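Long-range contact in metalloprotease stcE (Escherichia coli, PDB 4DNY), which probably cleaves heavily O-glycosylated proteins such as mucins, acting as a secreted zinc metalloprotease of the metzincin type: residues Gly15-Gly23 with Leu109-Ser120. Numbering follows the deposited sequence.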
loop_
_atom_site.group_PDB
_atom_site.type_symbol
_atom_site.label_atom_id
_atom_site.label_comp_id
_atom_site.label_asym_id
_atom_site.label_seq_id
_atom_site.Cartn_x
_atom_site.Cartn_y
_atom_site.Cartn_z
ATOM N N GLY A 15 0.583 2.746 -19.842
ATOM C CA GLY A 15 0.886 4.228 -19.794
ATOM C C GLY A 15 0.321 4.909 -18.545
ATOM O O GLY A 15 -0.190 6.039 -18.593
ATOM N N ILE A 16 0.406 4.205 -17.414
ATOM C CA ILE A 16 -0.111 4.739 -16.117
ATOM C C ILE A 16 0.908 5.810 -15.640
ATOM O O ILE A 16 2.142 5.578 -15.755
ATOM C CB ILE A 16 -0.275 3.621 -15.016
ATOM C CG1 ILE A 16 -1.234 2.477 -15.419
ATOM C CG2 ILE A 16 -0.746 4.246 -13.625
ATOM C CD1 ILE A 16 -2.644 2.809 -15.363
ATOM N N ASP A 17 0.407 6.942 -15.130
ATOM C CA ASP A 17 1.238 8.017 -14.572
ATOM C C ASP A 17 1.273 7.851 -13.053
ATOM O O ASP A 17 0.378 8.278 -12.337
ATOM C CB ASP A 17 0.668 9.390 -14.879
ATOM C CG ASP A 17 1.474 10.504 -14.241
ATOM O OD1 ASP A 17 2.677 10.301 -13.918
ATOM O OD2 ASP A 17 0.917 11.614 -14.029
ATOM N N PHE A 18 2.338 7.222 -12.573
ATOM C CA PHE A 18 2.543 7.013 -11.138
ATOM C C PHE A 18 3.090 8.251 -10.476
ATOM O O PHE A 18 4.223 8.298 -10.061
ATOM C CB PHE A 18 3.464 5.802 -10.971
ATOM C CG PHE A 18 2.806 4.504 -11.250
ATOM C CD1 PHE A 18 2.106 3.850 -10.291
ATOM C CD2 PHE A 18 2.932 3.904 -12.501
ATOM C CE1 PHE A 18 1.534 2.662 -10.541
ATOM C CE2 PHE A 18 2.302 2.699 -12.759
ATOM C CZ PHE A 18 1.593 2.106 -11.771
ATOM N N THR A 19 2.285 9.294 -10.452
ATOM C CA THR A 19 2.619 10.544 -9.719
ATOM C C THR A 19 1.411 10.896 -8.859
ATOM O O THR A 19 0.299 10.950 -9.375
ATOM C CB THR A 19 2.843 11.711 -10.650
ATOM O OG1 THR A 19 3.728 11.312 -11.716
ATOM C CG2 THR A 19 3.458 12.920 -9.883
ATOM N N PRO A 20 1.646 11.195 -7.571
ATOM C CA PRO A 20 0.504 11.508 -6.709
ATOM C C PRO A 20 -0.140 12.803 -7.078
ATOM O O PRO A 20 0.507 13.657 -7.635
ATOM C CB PRO A 20 1.098 11.574 -5.291
ATOM C CG PRO A 20 2.474 11.323 -5.419
ATOM C CD PRO A 20 2.918 11.095 -6.831
ATOM N N HIS A 21 -1.442 12.906 -6.798
ATOM C CA HIS A 21 -2.244 14.077 -7.147
ATOM C C HIS A 21 -1.641 15.340 -6.541
ATOM O O HIS A 21 -1.728 16.428 -7.090
ATOM C CB HIS A 21 -3.719 13.858 -6.686
ATOM C CG HIS A 21 -4.586 15.081 -6.827
ATOM N ND1 HIS A 21 -5.134 15.500 -8.033
ATOM C CD2 HIS A 21 -4.972 16.003 -5.902
ATOM C CE1 HIS A 21 -5.814 16.632 -7.837
ATOM N NE2 HIS A 21 -5.718 16.964 -6.553
ATOM N N ASN A 22 -1.101 15.223 -5.343
ATOM C CA ASN A 22 -0.457 16.333 -4.636
ATOM C C ASN A 22 0.517 15.796 -3.603
ATOM O O ASN A 22 0.716 14.603 -3.567
ATOM C CB ASN A 22 -1.479 17.304 -4.047
ATOM C CG ASN A 22 -2.379 16.678 -3.001
ATOM O OD1 ASN A 22 -2.017 15.784 -2.308
ATOM N ND2 ASN A 22 -3.589 17.193 -2.908
ATOM N N GLY A 23 1.087 16.692 -2.784
ATOM C CA GLY A 23 2.046 16.322 -1.749
ATOM C C GLY A 23 1.526 15.871 -0.419
ATOM O O GLY A 23 2.270 15.881 0.575
ATOM N N LEU A 109 4.936 -0.052 -5.704
ATOM C CA LEU A 109 4.124 1.135 -5.882
ATOM C C LEU A 109 2.823 0.805 -6.650
ATOM O O LEU A 109 2.874 0.046 -7.647
ATOM C CB LEU A 109 4.882 2.183 -6.654
ATOM C CG LEU A 109 4.224 3.558 -6.836
ATOM C CD1 LEU A 109 4.045 4.259 -5.456
ATOM C CD2 LEU A 109 5.039 4.443 -7.748
ATOM N N PHE A 110 1.697 1.319 -6.171
ATOM C CA PHE A 110 0.363 1.044 -6.678
ATOM C C PHE A 110 -0.402 2.338 -6.897
ATOM O O PHE A 110 -0.224 3.314 -6.156
ATOM C CB PHE A 110 -0.429 0.165 -5.695
ATOM C CG PHE A 110 0.172 -1.166 -5.410
ATOM C CD1 PHE A 110 -0.228 -2.313 -6.098
ATOM C CD2 PHE A 110 1.119 -1.307 -4.433
ATOM C CE1 PHE A 110 0.334 -3.539 -5.823
ATOM C CE2 PHE A 110 1.675 -2.561 -4.132
ATOM C CZ PHE A 110 1.243 -3.670 -4.834
ATOM N N LYS A 111 -1.268 2.345 -7.921
ATOM C CA LYS A 111 -2.204 3.424 -8.193
ATOM C C LYS A 111 -3.563 2.853 -8.615
ATOM O O LYS A 111 -3.620 1.915 -9.359
ATOM C CB LYS A 111 -1.653 4.341 -9.306
ATOM C CG LYS A 111 -2.560 5.518 -9.634
ATOM C CD LYS A 111 -1.907 6.543 -10.531
ATOM C CE LYS A 111 -2.892 7.574 -10.985
ATOM N NZ LYS A 111 -2.281 8.758 -11.727
ATOM N N TYR A 112 -4.648 3.450 -8.106
ATOM C CA TYR A 112 -5.996 2.980 -8.349
ATOM C C TYR A 112 -6.590 3.818 -9.501
ATOM O O TYR A 112 -6.652 5.035 -9.400
ATOM C CB TYR A 112 -6.821 3.189 -7.085
ATOM C CG TYR A 112 -8.073 2.379 -6.976
ATOM C CD1 TYR A 112 -8.034 1.055 -6.586
ATOM C CD2 TYR A 112 -9.313 2.977 -7.128
ATOM C CE1 TYR A 112 -9.150 0.308 -6.410
ATOM C CE2 TYR A 112 -10.482 2.225 -6.918
ATOM C CZ TYR A 112 -10.381 0.893 -6.539
ATOM O OH TYR A 112 -11.546 0.148 -6.305
ATOM N N VAL A 113 -6.957 3.165 -10.589
ATOM C CA VAL A 113 -7.503 3.849 -11.752
ATOM C C VAL A 113 -8.793 3.150 -12.167
ATOM O O VAL A 113 -8.773 1.942 -12.522
ATOM C CB VAL A 113 -6.508 3.888 -12.927
ATOM C CG1 VAL A 113 -7.075 4.679 -14.062
ATOM C CG2 VAL A 113 -5.169 4.510 -12.434
ATOM N N ASN A 114 -9.865 3.923 -12.186
ATOM C CA ASN A 114 -11.190 3.442 -12.611
ATOM C C ASN A 114 -11.562 2.123 -11.965
ATOM O O ASN A 114 -12.014 1.173 -12.665
ATOM C CB ASN A 114 -11.332 3.385 -14.108
ATOM C CG ASN A 114 -12.760 3.231 -14.549
ATOM O OD1 ASN A 114 -13.690 3.766 -13.908
ATOM N ND2 ASN A 114 -13.006 2.464 -15.622
ATOM N N GLY A 115 -11.326 2.046 -10.644
ATOM C CA GLY A 115 -11.822 0.914 -9.858
ATOM C C GLY A 115 -10.875 -0.263 -9.713
ATOM O O GLY A 115 -11.253 -1.325 -9.205
ATOM N N GLN A 116 -9.619 -0.125 -10.155
ATOM C CA GLN A 116 -8.642 -1.211 -10.091
ATOM C C GLN A 116 -7.249 -0.679 -9.680
ATOM O O GLN A 116 -6.788 0.313 -10.197
ATOM C CB GLN A 116 -8.541 -1.902 -11.443
ATOM C CG GLN A 116 -7.669 -3.174 -11.470
ATOM C CD GLN A 116 -7.641 -3.824 -12.827
ATOM O OE1 GLN A 116 -8.630 -4.358 -13.307
ATOM N NE2 GLN A 116 -6.484 -3.725 -13.491
ATOM N N TRP A 117 -6.549 -1.440 -8.820
ATOM C CA TRP A 117 -5.183 -1.158 -8.508
ATOM C C TRP A 117 -4.254 -1.615 -9.634
ATOM O O TRP A 117 -4.406 -2.750 -10.163
ATOM C CB TRP A 117 -4.726 -1.883 -7.223
ATOM C CG TRP A 117 -5.295 -1.296 -5.972
ATOM C CD1 TRP A 117 -6.298 -1.807 -5.240
ATOM C CD2 TRP A 117 -4.933 -0.044 -5.381
ATOM N NE1 TRP A 117 -6.579 -0.965 -4.176
ATOM C CE2 TRP A 117 -5.728 0.120 -4.237
ATOM C CE3 TRP A 117 -3.971 0.971 -5.695
ATOM C CZ2 TRP A 117 -5.645 1.265 -3.438
ATOM C CZ3 TRP A 117 -3.867 2.078 -4.908
ATOM C CH2 TRP A 117 -4.704 2.210 -3.757
ATOM N N PHE A 118 -3.307 -0.762 -10.018
ATOM C CA PHE A 118 -2.237 -1.075 -10.932
ATOM C C PHE A 118 -0.914 -1.029 -10.167
ATOM O O PHE A 118 -0.643 -0.062 -9.488
ATOM C CB PHE A 118 -2.207 -0.082 -12.087
ATOM C CG PHE A 118 -3.375 -0.219 -12.990
ATOM C CD1 PHE A 118 -3.290 -0.987 -14.130
ATOM C CD2 PHE A 118 -4.568 0.397 -12.689
ATOM C CE1 PHE A 118 -4.404 -1.147 -14.950
ATOM C CE2 PHE A 118 -5.693 0.197 -13.509
ATOM C CZ PHE A 118 -5.578 -0.552 -14.626
ATOM N N ARG A 119 -0.102 -2.059 -10.306
ATOM C CA ARG A 119 1.224 -2.115 -9.731
ATOM C C ARG A 119 2.268 -1.686 -10.756
ATOM O O ARG A 119 2.328 -2.186 -11.869
ATOM C CB ARG A 119 1.520 -3.535 -9.204
ATOM C CG ARG A 119 2.807 -3.600 -8.405
ATOM C CD ARG A 119 3.045 -5.006 -7.828
ATOM N NE ARG A 119 3.406 -5.987 -8.809
ATOM C CZ ARG A 119 4.645 -6.044 -9.328
ATOM N NH1 ARG A 119 5.587 -5.169 -8.927
ATOM N NH2 ARG A 119 4.953 -6.957 -10.212
ATOM N N SER A 120 3.107 -0.744 -10.363
ATOM C CA SER A 120 4.221 -0.287 -11.192
ATOM C C SER A 120 5.139 -1.428 -11.525
ATOM O O SER A 120 5.613 -2.130 -10.656
ATOM C CB SER A 120 4.967 0.810 -10.466
ATOM O OG SER A 120 6.040 1.290 -11.271
HETATM O O HOH W 1 -2.196 10.086 -9.141
#
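Phe18 and Ile16 lie across the outer surface of the beta hairpin formed by strands 107-113 and 116-119, at the edge of a five-stranded mixed sheet in the beta-sandwich domain, and illustrate how an irregular segment at the start of this fragment can adhere to a sheet through a few side chains. The hairpin closes through a type I' turn from Val113 to Gln116. Phe110 and Trp117 turn to its other side, where both meet Tyr95 of strand 91-95 in the second sheet. Packing is tightest around Phe18, the centre of an inverse gamma turn. Its ring lies over the seam of the hairpin, edge to the backbone: Ser120 CB sits over one face in a CH-pi contact, 3.9 Å from the ring centroid and 11° off the normal, while Ile16 CG2 covers the opposite face toward the rim. The carbonyl oxygen of Phe118 lies in the ring plane at the edge, 3.6 Å from Phe18 CE1. Leu109 CD2 reaches Phe18 CB at 3.8 Å, the two side chains lying alongside each other and pointing opposite ways. Farther toward the turn the packing is sparser. With its CG1 anti to the carbonyl carbon (chi1 -59°), Ile16 sends CD1 over one face of the Phe118 ring, 4.0 Å from its centroid, and grazes Val113 CG2 only at 4.2 Å. The loose side, next to exposed Asp17 and Thr19, is polar, and Lys111 spans the two regimes: CB touches the Phe18 ring, and the chain, fully extended beyond CG, runs out past Ile16 CG2. There its ammonium group is gripped twice, by a water within hydrogen-bonding distance of Thr19 O, and by Asp17 O, which accepts from Lys111 NZ at 2.8 Å with a C=O...N angle of 153°.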